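Long-range contacts in eukaryotic Translation Initiation 4E (Schistosoma mansoni, PDB 3HXI), which binds the 7-methylguanosine cap at the 5' end of mRNA and, as a translation initiation factor, probably takes part in bringing capped messages to the ribosome: residues 16-21 with 62-67; 56-61 with 124-129; 87-92 with 164-169; 140-145 with 184-189. One frame throughout, in Å; residues are numbered along the deposited sequence.

Interaction 1: residues 16-21 with 62-67; sequences WSYYLF and KDLYMF. With GTG (7-methyl-guanosine-5'-triphosphate-5'-guanosine), chain C.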
# COMPACT_ATOMS: atom_id res chain seq x y z
N TRP A 16 3.61 -11.90 0.17
CA TRP A 16 3.20 -10.70 -0.57
C TRP A 16 3.60 -10.82 -2.02
O TRP A 16 4.62 -11.43 -2.35
CB TRP A 16 3.87 -9.44 0.02
CG TRP A 16 3.53 -9.19 1.43
CD1 TRP A 16 4.17 -9.71 2.52
CD2 TRP A 16 2.50 -8.33 1.93
NE1 TRP A 16 3.56 -9.27 3.67
CE2 TRP A 16 2.55 -8.41 3.34
CE3 TRP A 16 1.53 -7.52 1.33
CZ2 TRP A 16 1.66 -7.71 4.17
CZ3 TRP A 16 0.66 -6.80 2.15
CH2 TRP A 16 0.72 -6.91 3.56
N SER A 17 2.80 -10.21 -2.89
CA SER A 17 3.17 -10.11 -4.30
C SER A 17 3.28 -8.65 -4.73
O SER A 17 2.57 -7.78 -4.22
CB SER A 17 2.20 -10.88 -5.17
OG SER A 17 2.30 -12.26 -4.87
N TYR A 18 4.20 -8.39 -5.65
CA TYR A 18 4.55 -7.04 -6.06
C TYR A 18 4.24 -6.89 -7.54
O TYR A 18 4.66 -7.72 -8.37
CB TYR A 18 6.02 -6.80 -5.78
CG TYR A 18 6.47 -5.36 -5.61
CD1 TYR A 18 7.09 -4.68 -6.65
CD2 TYR A 18 6.34 -4.70 -4.37
CE1 TYR A 18 7.54 -3.37 -6.49
CE2 TYR A 18 6.78 -3.38 -4.21
CZ TYR A 18 7.40 -2.73 -5.28
OH TYR A 18 7.86 -1.44 -5.15
N TYR A 19 3.52 -5.83 -7.88
CA TYR A 19 3.07 -5.64 -9.24
C TYR A 19 3.44 -4.27 -9.76
O TYR A 19 3.51 -3.31 -8.99
CB TYR A 19 1.54 -5.75 -9.32
CG TYR A 19 0.92 -7.00 -8.77
CD1 TYR A 19 0.46 -7.99 -9.63
CD2 TYR A 19 0.76 -7.18 -7.39
CE1 TYR A 19 -0.13 -9.16 -9.13
CE2 TYR A 19 0.18 -8.34 -6.88
CZ TYR A 19 -0.26 -9.32 -7.76
OH TYR A 19 -0.83 -10.48 -7.28
N LEU A 20 3.65 -4.20 -11.07
CA LEU A 20 3.78 -2.94 -11.79
C LEU A 20 2.58 -2.73 -12.67
O LEU A 20 2.19 -3.62 -13.42
CB LEU A 20 5.03 -2.96 -12.69
CG LEU A 20 6.30 -3.56 -12.09
CD1 LEU A 20 7.43 -3.54 -13.11
CD2 LEU A 20 6.73 -2.83 -10.79
N PHE A 21 1.99 -1.54 -12.58
CA PHE A 21 0.95 -1.12 -13.51
C PHE A 21 1.58 -0.28 -14.62
O PHE A 21 2.11 0.79 -14.36
CB PHE A 21 -0.14 -0.30 -12.79
CG PHE A 21 -1.19 0.23 -13.73
CD1 PHE A 21 -2.34 -0.51 -13.97
CD2 PHE A 21 -0.99 1.42 -14.42
CE1 PHE A 21 -3.30 -0.05 -14.87
CE2 PHE A 21 -1.95 1.89 -15.31
CZ PHE A 21 -3.09 1.14 -15.55
N LYS A 62 2.83 5.23 -13.97
CA LYS A 62 3.29 3.85 -13.77
C LYS A 62 3.26 3.58 -12.28
O LYS A 62 3.90 4.29 -11.52
CB LYS A 62 4.71 3.64 -14.30
CG LYS A 62 5.35 2.29 -13.86
CD LYS A 62 6.68 2.02 -14.59
CE LYS A 62 7.59 1.11 -13.76
NZ LYS A 62 8.68 0.51 -14.60
N ASP A 63 2.48 2.59 -11.86
CA ASP A 63 2.16 2.45 -10.45
C ASP A 63 2.74 1.16 -9.87
O ASP A 63 3.01 0.21 -10.60
CB ASP A 63 0.63 2.49 -10.24
CG ASP A 63 -0.01 3.80 -10.71
OD1 ASP A 63 0.72 4.76 -10.96
OD2 ASP A 63 -1.26 3.88 -10.83
N LEU A 64 2.92 1.15 -8.55
CA LEU A 64 3.42 -0.01 -7.81
C LEU A 64 2.33 -0.48 -6.85
O LEU A 64 1.73 0.33 -6.13
CB LEU A 64 4.66 0.38 -7.00
CG LEU A 64 5.77 1.14 -7.72
CD1 LEU A 64 6.85 1.59 -6.71
CD2 LEU A 64 6.36 0.27 -8.83
N TYR A 65 2.08 -1.79 -6.86
CA TYR A 65 1.08 -2.42 -5.99
C TYR A 65 1.74 -3.53 -5.18
O TYR A 65 2.41 -4.39 -5.77
CB TYR A 65 -0.04 -3.06 -6.84
CG TYR A 65 -1.04 -2.08 -7.45
CD1 TYR A 65 -2.34 -1.96 -6.91
CD2 TYR A 65 -0.70 -1.28 -8.55
CE1 TYR A 65 -3.26 -1.06 -7.44
CE2 TYR A 65 -1.62 -0.38 -9.10
CZ TYR A 65 -2.90 -0.28 -8.54
OH TYR A 65 -3.84 0.62 -9.05
N MET A 66 1.55 -3.52 -3.86
CA MET A 66 2.02 -4.64 -3.04
C MET A 66 0.87 -5.20 -2.21
O MET A 66 0.33 -4.49 -1.35
CB MET A 66 3.19 -4.25 -2.13
CG MET A 66 3.74 -5.46 -1.32
SD MET A 66 4.81 -5.05 0.07
CE MET A 66 3.60 -4.47 1.27
N PHE A 67 0.50 -6.45 -2.49
CA PHE A 67 -0.67 -7.08 -1.90
C PHE A 67 -0.37 -8.46 -1.31
O PHE A 67 0.47 -9.18 -1.83
CB PHE A 67 -1.79 -7.19 -2.96
CG PHE A 67 -2.61 -5.93 -3.08
CD1 PHE A 67 -3.92 -5.89 -2.62
CD2 PHE A 67 -2.04 -4.77 -3.61
CE1 PHE A 67 -4.68 -4.69 -2.70
CE2 PHE A 67 -2.79 -3.57 -3.69
CZ PHE A 67 -4.11 -3.54 -3.23
PA GTG C . -6.44 5.75 -10.90
O1A GTG C . -5.19 5.47 -11.68
O2A GTG C . -6.58 5.36 -9.44
O3A GTG C . -6.90 7.29 -11.01
PB GTG C . -6.11 8.55 -11.56
O1B GTG C . -4.77 8.70 -10.88
O2B GTG C . -7.10 9.70 -11.51
O3B GTG C . -5.95 8.15 -13.11
N9A GTG C . -9.18 1.32 -12.12
C8A GTG C . -8.43 1.63 -11.06
N7A GTG C . -8.46 0.60 -10.19
C7X GTG C . -7.74 0.59 -8.89
C5A GTG C . -9.23 -0.36 -10.72
C6A GTG C . -9.60 -1.62 -10.25
O6A GTG C . -9.21 -2.08 -9.15
N1A GTG C . -10.43 -2.37 -11.02
C2A GTG C . -10.86 -1.89 -12.23
N2A GTG C . -11.67 -2.61 -13.02
N3A GTG C . -10.49 -0.67 -12.68
C4A GTG C . -9.68 0.10 -11.94
O5D GTG C . -7.61 5.00 -11.66
C5D GTG C . -7.84 5.29 -13.03
C4D GTG C . -8.91 4.36 -13.56
O4D GTG C . -8.39 3.04 -13.57
C3D GTG C . -10.15 4.30 -12.71
O3D GTG C . -11.03 5.39 -12.99
C2D GTG C . -10.72 2.96 -13.10
O2D GTG C . -11.44 3.08 -14.35
C1D GTG C . -9.46 2.13 -13.33
PG GTG C . -5.06 8.90 -14.22
O1G GTG C . -3.98 9.75 -13.65
O2G GTG C . -6.01 9.48 -15.26
O5E GTG C . -4.38 7.61 -14.90
C5E GTG C . -3.34 6.91 -14.22
C4E GTG C . -2.80 5.81 -15.11
O4E GTG C . -3.84 4.86 -15.36
C3E GTG C . -2.36 6.31 -16.47
O3E GTG C . -1.33 5.41 -16.93
C2E GTG C . -3.58 6.12 -17.36
O2E GTG C . -3.24 5.97 -18.75
C1E GTG C . -4.14 4.83 -16.77
N9B GTG C . -5.59 4.61 -16.89
C8B GTG C . -6.41 5.61 -16.25
N7B GTG C . -7.75 5.07 -16.49
C5B GTG C . -7.62 3.89 -17.16
C6B GTG C . -8.59 2.90 -17.67
O6B GTG C . -9.82 3.13 -17.47
N1B GTG C . -8.12 1.81 -18.33
C2B GTG C . -6.77 1.60 -18.52
N2B GTG C . -6.31 0.50 -19.17
N3B GTG C . -5.82 2.47 -18.07
C4B GTG C . -6.20 3.58 -17.41
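Met-66 lays its methyl over one face of the Trp-16 indole. Its CE stands 4.0 Å from the centroid of the six-membered ring of Trp-16, a CH-pi contact, with the sulfur set obliquely to the same ring. CG of Met-66 is anti to the backbone N (chi1 -177°), and a bend at chi3 (76°) turns the methyl onto the indole. This is a Met-aromatic contact on the Tyr-18, Leu-20 and Leu-64 face of the sheet. There Leu-20 and Leu-64 run side by side in the same direction, CD2 to CD2 at 3.7 Å. The Tyr-18 ring slants across Met-66, and its OH reaches Leu-64 CD1 at 3.6 Å. That hydroxyl is hydrogen-bonded to Trp-100.

On the other face Tyr-19 and Tyr-65 meet through their CB atoms, and CE2 of Tyr-65 lies 4.0 Å from Phe-21 CB. Phe-21 CE2 lies 3.5 Å from O4E of the cap analogue, and Tyr-65 OH 3.9 Å from its methyl C7X. Six backbone bonds join the antiparallel strands, among them Ser-17 N to Phe-67 O at 2.8 Å.

Strand 33-41 flanks residues 16-21, and strand 121-127 flanks residues 62-67. Helix 96-108 packs on Trp-16, Leu-64 and Met-66.

Interaction 2: residues 56-61 with 124-129; sequences REITYG and AVFQPR. With GTG (7-methyl-guanosine-5'-triphosphate-5'-guanosine), chain C.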
# COMPACT_ATOMS: atom_id res chain seq x y z
N ARG A 56 11.12 7.49 -6.53
CA ARG A 56 11.54 8.81 -7.00
C ARG A 56 11.96 8.81 -8.46
O ARG A 56 12.00 9.87 -9.09
CB ARG A 56 12.62 9.40 -6.09
N GLU A 57 12.22 7.63 -9.02
CA GLU A 57 12.67 7.49 -10.42
C GLU A 57 11.56 7.13 -11.41
O GLU A 57 11.73 7.30 -12.63
CB GLU A 57 13.81 6.47 -10.50
N ILE A 58 10.42 6.64 -10.90
CA ILE A 58 9.32 6.13 -11.73
C ILE A 58 8.70 7.21 -12.59
O ILE A 58 8.58 8.36 -12.17
CB ILE A 58 8.19 5.47 -10.90
CG1 ILE A 58 8.75 4.51 -9.87
CG2 ILE A 58 7.22 4.68 -11.79
CD1 ILE A 58 7.68 3.88 -9.01
N THR A 59 8.30 6.82 -13.80
CA THR A 59 7.64 7.71 -14.74
C THR A 59 6.16 7.89 -14.35
O THR A 59 5.53 6.94 -13.85
CB THR A 59 7.77 7.19 -16.20
OG1 THR A 59 7.10 5.93 -16.33
CG2 THR A 59 9.24 6.99 -16.57
N TYR A 60 5.61 9.08 -14.56
CA TYR A 60 4.22 9.36 -14.17
C TYR A 60 3.24 8.35 -14.76
O TYR A 60 3.37 7.94 -15.92
CB TYR A 60 3.80 10.76 -14.56
CG TYR A 60 4.51 11.87 -13.82
CD1 TYR A 60 4.53 11.92 -12.42
CD2 TYR A 60 5.14 12.90 -14.52
CE1 TYR A 60 5.17 12.96 -11.74
CE2 TYR A 60 5.78 13.93 -13.85
CZ TYR A 60 5.79 13.97 -12.47
OH TYR A 60 6.43 15.01 -11.83
N GLY A 61 2.26 7.94 -13.94
CA GLY A 61 1.21 7.02 -14.37
C GLY A 61 1.57 5.55 -14.33
O GLY A 61 0.72 4.70 -14.66
N ALA A 124 -0.83 -2.18 -0.49
CA ALA A 124 -0.41 -0.78 -0.62
C ALA A 124 -0.18 -0.43 -2.10
O ALA A 124 0.13 -1.31 -2.92
CB ALA A 124 0.84 -0.52 0.20
N VAL A 125 -0.33 0.85 -2.42
CA VAL A 125 -0.25 1.32 -3.81
C VAL A 125 0.50 2.65 -3.85
O VAL A 125 0.19 3.55 -3.07
CB VAL A 125 -1.65 1.55 -4.42
CG1 VAL A 125 -1.57 1.85 -5.94
CG2 VAL A 125 -2.58 0.36 -4.17
N PHE A 126 1.46 2.76 -4.75
CA PHE A 126 2.11 4.02 -5.04
C PHE A 126 1.78 4.48 -6.46
O PHE A 126 1.98 3.75 -7.42
CB PHE A 126 3.63 3.90 -4.91
CG PHE A 126 4.33 5.19 -5.22
CD1 PHE A 126 4.01 6.33 -4.50
CD2 PHE A 126 5.24 5.27 -6.28
CE1 PHE A 126 4.63 7.56 -4.80
CE2 PHE A 126 5.86 6.48 -6.59
CZ PHE A 126 5.57 7.62 -5.84
N GLN A 127 1.26 5.70 -6.57
CA GLN A 127 0.82 6.26 -7.86
C GLN A 127 1.48 7.62 -8.10
O GLN A 127 1.06 8.63 -7.56
CB GLN A 127 -0.70 6.38 -7.90
CG GLN A 127 -1.40 5.05 -7.71
CD GLN A 127 -2.90 5.20 -7.67
OE1 GLN A 127 -3.44 5.86 -6.78
NE2 GLN A 127 -3.58 4.60 -8.64
N PRO A 128 2.56 7.63 -8.90
CA PRO A 128 3.18 8.91 -9.24
C PRO A 128 2.34 9.68 -10.27
O PRO A 128 1.96 9.13 -11.31
CB PRO A 128 4.53 8.50 -9.83
CG PRO A 128 4.28 7.15 -10.41
CD PRO A 128 3.24 6.49 -9.51
N ARG A 129 2.04 10.93 -9.97
CA ARG A 129 1.24 11.76 -10.86
C ARG A 129 1.82 13.16 -10.91
O ARG A 129 2.34 13.66 -9.92
CB ARG A 129 -0.21 11.85 -10.38
CG ARG A 129 -0.98 10.54 -10.28
CD ARG A 129 -1.29 9.95 -11.66
NE ARG A 129 -2.08 8.73 -11.51
CZ ARG A 129 -1.56 7.53 -11.28
NH1 ARG A 129 -2.36 6.48 -11.16
NH2 ARG A 129 -0.24 7.39 -11.18
PA GTG C . -6.44 5.75 -10.90
O1A GTG C . -5.19 5.47 -11.68
O2A GTG C . -6.58 5.36 -9.44
O3A GTG C . -6.90 7.29 -11.01
PB GTG C . -6.11 8.55 -11.56
O1B GTG C . -4.77 8.70 -10.88
O2B GTG C . -7.10 9.70 -11.51
O3B GTG C . -5.95 8.15 -13.11
N9A GTG C . -9.18 1.32 -12.12
C8A GTG C . -8.43 1.63 -11.06
N7A GTG C . -8.46 0.60 -10.19
C7X GTG C . -7.74 0.59 -8.89
C5A GTG C . -9.23 -0.36 -10.72
C6A GTG C . -9.60 -1.62 -10.25
O6A GTG C . -9.21 -2.08 -9.15
N1A GTG C . -10.43 -2.37 -11.02
C2A GTG C . -10.86 -1.89 -12.23
N2A GTG C . -11.67 -2.61 -13.02
N3A GTG C . -10.49 -0.67 -12.68
C4A GTG C . -9.68 0.10 -11.94
O5D GTG C . -7.61 5.00 -11.66
C5D GTG C . -7.84 5.29 -13.03
C4D GTG C . -8.91 4.36 -13.56
O4D GTG C . -8.39 3.04 -13.57
C3D GTG C . -10.15 4.30 -12.71
O3D GTG C . -11.03 5.39 -12.99
C2D GTG C . -10.72 2.96 -13.10
O2D GTG C . -11.44 3.08 -14.35
C1D GTG C . -9.46 2.13 -13.33
PG GTG C . -5.06 8.90 -14.22
O1G GTG C . -3.98 9.75 -13.65
O2G GTG C . -6.01 9.48 -15.26
O5E GTG C . -4.38 7.61 -14.90
C5E GTG C . -3.34 6.91 -14.22
C4E GTG C . -2.80 5.81 -15.11
O4E GTG C . -3.84 4.86 -15.36
C3E GTG C . -2.36 6.31 -16.47
O3E GTG C . -1.33 5.41 -16.93
C2E GTG C . -3.58 6.12 -17.36
O2E GTG C . -3.24 5.97 -18.75
C1E GTG C . -4.14 4.83 -16.77
N9B GTG C . -5.59 4.61 -16.89
C8B GTG C . -6.41 5.61 -16.25
N7B GTG C . -7.75 5.07 -16.49
C5B GTG C . -7.62 3.89 -17.16
C6B GTG C . -8.59 2.90 -17.67
O6B GTG C . -9.82 3.13 -17.47
N1B GTG C . -8.12 1.81 -18.33
C2B GTG C . -6.77 1.60 -18.52
N2B GTG C . -6.31 0.50 -19.17
N3B GTG C . -5.82 2.47 -18.07
C4B GTG C . -6.20 3.58 -17.41
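Pro-128 O is gripped by two donors, Gly-61 N at 2.9 Å and Arg-129 NH2 at 2.8 Å. They come from opposite faces of the carbonyl plane. The Arg-129 bond lies in the plane of its own guanidinium, which helps fix that group's rotation. A salt bridge to Asp-63 OD1 holds NH2 as well.

The buried part is apolar, made by Ile-58, Phe-126 and Pro-128. Ile-58 CD1 meets the edge of the Phe-126 ring in its plane, 3.9 Å from CD2. CG2 of the same isoleucine, anti to the backbone N, touches Pro-128 CG at 4.1 Å, the two side chains at about a right angle. The exposed side, by contrast, is Tyr-60, with Thr-59 beside it. The Tyr-60 ring has the Pro-128 carbonyl carbon at its edge, and Tyr-60 CD1 lies 3.3 Å from Arg-129 C.

Toward the cap analogue, Arg-129 NE bonds a beta-phosphate oxygen, O1B, at 2.8 Å, and its NH1 bonds the alpha-phosphate O1A. Gln-127 NE2 adds a bond to O2A, and Gly-61 O accepts one from the ribose hydroxyl O3E. The contact thus builds one wall of the triphosphate site.

Residues 56-61 lead from helix 42-50 into strand 63-68. Residues 124-127 lie between strands 63-68 and 134-139, with helix 96-108 packed on Ala-124 and Phe-126.

Interaction 3: residues 87-92 with 164-169; sequences LINVTA and TIYFQP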
# COMPACT_ATOMS: atom_id res chain seq x y z
N LEU A 87 -6.17 7.04 1.71
CA LEU A 87 -5.51 7.78 0.64
C LEU A 87 -4.61 8.88 1.18
O LEU A 87 -5.03 9.70 2.01
CB LEU A 87 -6.56 8.35 -0.33
CG LEU A 87 -5.96 9.28 -1.41
CD1 LEU A 87 -5.25 8.47 -2.47
CD2 LEU A 87 -7.05 10.13 -1.99
N ILE A 88 -3.36 8.88 0.70
CA ILE A 88 -2.35 9.84 1.17
C ILE A 88 -1.94 10.69 -0.02
O ILE A 88 -1.45 10.16 -1.02
CB ILE A 88 -1.08 9.12 1.67
CG1 ILE A 88 -1.38 8.23 2.89
CG2 ILE A 88 0.03 10.17 2.04
CD1 ILE A 88 -0.41 7.05 3.00
N ASN A 89 -2.17 12.01 0.08
CA ASN A 89 -1.76 12.92 -0.97
C ASN A 89 -0.39 13.45 -0.66
O ASN A 89 -0.17 14.15 0.34
CB ASN A 89 -2.75 14.07 -1.11
CG ASN A 89 -4.11 13.61 -1.61
OD1 ASN A 89 -4.19 12.77 -2.51
ND2 ASN A 89 -5.17 14.15 -1.04
N VAL A 90 0.55 13.10 -1.53
CA VAL A 90 1.96 13.45 -1.36
C VAL A 90 2.14 14.93 -1.61
O VAL A 90 1.57 15.47 -2.57
CB VAL A 90 2.84 12.64 -2.33
CG1 VAL A 90 4.30 13.11 -2.29
CG2 VAL A 90 2.73 11.17 -2.03
N THR A 91 2.90 15.59 -0.74
CA THR A 91 3.27 16.98 -0.91
C THR A 91 4.67 17.12 -1.54
O THR A 91 5.51 16.20 -1.48
CB THR A 91 3.19 17.77 0.41
OG1 THR A 91 4.22 17.33 1.32
CG2 THR A 91 1.82 17.59 1.08
N ALA A 92 4.92 18.28 -2.15
CA ALA A 92 6.19 18.54 -2.82
C ALA A 92 7.42 18.33 -1.93
O ALA A 92 8.45 17.92 -2.41
CB ALA A 92 6.22 19.94 -3.43
N THR A 164 -4.17 15.84 6.20
CA THR A 164 -5.28 14.92 6.41
C THR A 164 -5.23 13.76 5.43
O THR A 164 -5.01 13.96 4.21
CB THR A 164 -6.62 15.65 6.23
OG1 THR A 164 -6.70 16.71 7.17
CG2 THR A 164 -7.81 14.69 6.43
N ILE A 165 -5.43 12.56 5.96
CA ILE A 165 -5.62 11.37 5.12
C ILE A 165 -7.10 10.96 5.09
O ILE A 165 -7.81 11.17 6.06
CB ILE A 165 -4.71 10.20 5.54
CG1 ILE A 165 -4.99 9.71 6.97
CG2 ILE A 165 -3.23 10.58 5.36
CD1 ILE A 165 -4.30 8.37 7.30
N TYR A 166 -7.51 10.32 4.00
CA TYR A 166 -8.92 10.10 3.66
C TYR A 166 -9.22 8.62 3.45
O TYR A 166 -8.50 7.93 2.72
CB TYR A 166 -9.28 10.86 2.39
CG TYR A 166 -9.00 12.35 2.48
CD1 TYR A 166 -9.89 13.22 3.14
CD2 TYR A 166 -7.82 12.89 1.94
CE1 TYR A 166 -9.62 14.59 3.24
CE2 TYR A 166 -7.55 14.26 2.03
CZ TYR A 166 -8.45 15.10 2.68
OH TYR A 166 -8.16 16.44 2.76
N PHE A 167 -10.28 8.12 4.10
CA PHE A 167 -10.70 6.73 3.88
C PHE A 167 -11.89 6.66 2.91
O PHE A 167 -12.98 7.16 3.20
CB PHE A 167 -11.05 6.00 5.18
CG PHE A 167 -11.33 4.54 4.98
CD1 PHE A 167 -10.28 3.64 4.83
CD2 PHE A 167 -12.63 4.07 4.88
CE1 PHE A 167 -10.52 2.28 4.59
CE2 PHE A 167 -12.87 2.72 4.65
CZ PHE A 167 -11.80 1.82 4.50
N GLN A 168 -11.65 6.03 1.76
CA GLN A 168 -12.58 6.02 0.64
C GLN A 168 -12.96 4.59 0.33
O GLN A 168 -12.13 3.80 -0.11
CB GLN A 168 -11.94 6.67 -0.60
CG GLN A 168 -11.40 8.03 -0.32
CD GLN A 168 -10.62 8.61 -1.48
OE1 GLN A 168 -10.14 7.89 -2.37
NE2 GLN A 168 -10.50 9.94 -1.48
N PRO A 169 -14.24 4.25 0.57
CA PRO A 169 -14.74 2.95 0.22
C PRO A 169 -14.61 2.73 -1.28
O PRO A 169 -14.61 3.71 -2.05
CB PRO A 169 -16.23 3.01 0.62
CG PRO A 169 -16.28 4.07 1.66
CD PRO A 169 -15.29 5.10 1.16
O HOH W 1 -3.01 13.12 2.57
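Leu-87 and Tyr-166 form an antiparallel hydrogen-bonded pair, with Leu-87 N to Tyr-166 O at 2.7 Å and Tyr-166 N to Leu-87 O at 3.2 Å. The short strand segments then diverge, with 134° between their directions. Where they part, a water bridges them: it accepts from Asn-89 N and donates to Thr-164 O.

With CG anti to the backbone N (chi1 174°), Leu-87 slants across Gln-168 and sets its CD2 3.5 Å from NE2 of that amide. The buried Gln-168 amide is satisfied at both ends, OE1 by Arg-85 and NE2 by Thr-184 O. Asn-89 meets Tyr-166 at about a right angle. Its ND2 lies 3.9 Å from Tyr-166 CE2, with the amide and ring planes 45° apart.

Ile-88 and Ile-165 lie side by side and point the same way, CG1 of the first 3.9 Å from CG2 of the second. Both also touch helix 145-159.

This is the pairing of strands 84-89 and 166-169 in the curved antiparallel sheet of the eIF4E fold, with helices packed on its convex face and the cap site on the concave one.

Interaction 4: residues 140-145 with 184-189; sequences TSDNEE and TGKYEI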
# COMPACT_ATOMS: atom_id res chain seq x y z
N THR A 140 -9.81 -4.43 3.95
CA THR A 140 -10.81 -5.40 3.49
C THR A 140 -12.28 -5.00 3.75
O THR A 140 -13.18 -5.52 3.07
CB THR A 140 -10.53 -6.80 4.06
OG1 THR A 140 -11.31 -7.77 3.35
CG2 THR A 140 -10.86 -6.85 5.54
N SER A 141 -12.50 -4.13 4.73
CA SER A 141 -13.85 -3.62 5.02
C SER A 141 -13.90 -2.10 4.86
O SER A 141 -12.87 -1.45 4.71
CB SER A 141 -14.28 -4.01 6.43
OG SER A 141 -13.71 -3.11 7.37
N ASP A 142 -15.12 -1.54 4.90
CA ASP A 142 -15.29 -0.08 4.87
C ASP A 142 -16.04 0.42 6.09
O ASP A 142 -16.36 1.60 6.19
CB ASP A 142 -15.99 0.38 3.58
CG ASP A 142 -17.43 -0.16 3.46
OD1 ASP A 142 -17.92 -0.31 2.32
OD2 ASP A 142 -18.05 -0.46 4.50
N ASN A 143 -16.29 -0.48 7.04
CA ASN A 143 -17.20 -0.18 8.14
C ASN A 143 -16.77 -0.71 9.51
O ASN A 143 -17.53 -0.60 10.48
CB ASN A 143 -18.63 -0.63 7.78
CG ASN A 143 -18.77 -2.14 7.65
OD1 ASN A 143 -17.81 -2.92 7.85
ND2 ASN A 143 -19.99 -2.58 7.33
N GLU A 144 -15.57 -1.29 9.59
CA GLU A 144 -14.93 -1.55 10.89
C GLU A 144 -14.24 -0.28 11.42
O GLU A 144 -13.00 -0.20 11.45
CB GLU A 144 -13.94 -2.71 10.80
CG GLU A 144 -14.58 -4.05 10.42
CD GLU A 144 -15.30 -4.70 11.59
OE1 GLU A 144 -14.91 -4.47 12.76
OE2 GLU A 144 -16.27 -5.44 11.33
N GLU A 145 -15.05 0.70 11.82
CA GLU A 145 -14.58 2.06 12.13
C GLU A 145 -13.35 2.11 13.03
O GLU A 145 -12.35 2.75 12.71
CB GLU A 145 -15.69 2.89 12.78
CG GLU A 145 -15.29 4.38 13.06
CD GLU A 145 -16.45 5.22 13.57
OE1 GLU A 145 -17.52 5.20 12.93
OE2 GLU A 145 -16.28 5.89 14.61
N THR A 184 -12.31 13.90 -0.29
CA THR A 184 -12.96 13.70 0.99
C THR A 184 -12.96 12.21 1.30
O THR A 184 -12.56 11.39 0.46
CB THR A 184 -14.39 14.27 0.96
OG1 THR A 184 -14.93 14.33 2.29
CG2 THR A 184 -15.30 13.45 0.05
N GLY A 185 -13.39 11.85 2.50
CA GLY A 185 -13.51 10.45 2.84
C GLY A 185 -14.60 10.18 3.85
O GLY A 185 -15.04 11.07 4.58
N LYS A 186 -15.04 8.93 3.87
CA LYS A 186 -15.92 8.41 4.91
C LYS A 186 -15.35 8.67 6.30
O LYS A 186 -16.09 8.99 7.22
CB LYS A 186 -16.15 6.92 4.69
CG LYS A 186 -17.00 6.25 5.77
CD LYS A 186 -17.29 4.84 5.39
CE LYS A 186 -18.30 4.26 6.39
NZ LYS A 186 -18.72 2.93 5.98
N TYR A 187 -14.03 8.52 6.43
CA TYR A 187 -13.31 8.86 7.65
C TYR A 187 -12.14 9.74 7.23
O TYR A 187 -11.66 9.62 6.09
CB TYR A 187 -12.76 7.60 8.34
CG TYR A 187 -13.78 6.51 8.59
CD1 TYR A 187 -14.91 6.73 9.38
CD2 TYR A 187 -13.58 5.23 8.07
CE1 TYR A 187 -15.85 5.71 9.60
CE2 TYR A 187 -14.49 4.20 8.30
CZ TYR A 187 -15.62 4.44 9.07
OH TYR A 187 -16.50 3.41 9.27
N GLU A 188 -11.68 10.59 8.12
CA GLU A 188 -10.55 11.46 7.87
C GLU A 188 -9.71 11.62 9.12
O GLU A 188 -10.25 11.71 10.16
CB GLU A 188 -11.05 12.84 7.47
CG GLU A 188 -11.87 12.86 6.22
CD GLU A 188 -12.14 14.26 5.72
OE1 GLU A 188 -11.84 15.20 6.40
OE2 GLU A 188 -12.69 14.38 4.65
N ILE A 189 -8.41 11.63 9.00
CA ILE A 189 -7.57 11.92 10.15
C ILE A 189 -6.23 12.52 9.81
O ILE A 189 -5.82 12.38 8.70
CB ILE A 189 -7.36 10.72 11.06
CG1 ILE A 189 -6.57 9.65 10.42
CG2 ILE A 189 -8.65 10.07 11.41
CD1 ILE A 189 -6.93 8.42 10.97
O HOH W 2 -18.61 4.06 10.63
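The loop between strand 134-139 and helix 145-159 meets the C-terminal tail here, at the surface beside the edge strand 187-188. Lys-186 spans the gap. Its chain is extended throughout, from a chi1 of 177° onward, and carries NZ to Asp-142 O at 2.7 Å. The amine sits above the carbonyl plane, 44° out of it. The carboxylate of Asp-142 adds a long salt bridge, OD2 to Lys-186 NZ at 3.8 Å.

Tyr-187 is the other bridge. CG of Lys-186 lies over the centre of its ring. Glu-145 crosses the ring obliquely, with its CG 3.7 Å from Tyr-187 CE1 and its carboxylate plane 60° from the ring. A water in the ring plane joins the two polar ends, 2.6 Å from Tyr-187 OH and 2.8 Å from Glu-145 OE1.

Glu-144, the centre of an inverse gamma turn, is the N-cap residue of helix 145-159. The arrangement is that of the short, weakly bonded C-terminal strand at the edge of the eIF4E sheet, with Tyr-187 lying against the start of that helix.

From the N terminus, interaction 1 closes first, pairing strand 11-21 with strand 63-68 across a span that holds strand 33-41 and helix 42-50. Interaction 2 starts inside that span, so the two cross, and it ties the loop before strand 63-68 to the end of strand 121-127. They touch directly through the Asp-63 to Arg-129 salt bridge, and both reach the cap analogue. Interaction 3 opens within interaction 2 and closes beyond it. Interaction 4 crosses interaction 3 in turn and fastens the C terminus. These last two meet where strands 166-169 and 187-188 pair. Interactions 1 and 4 are in series, about 23 Å apart between centres. All four reach one antiparallel sheet.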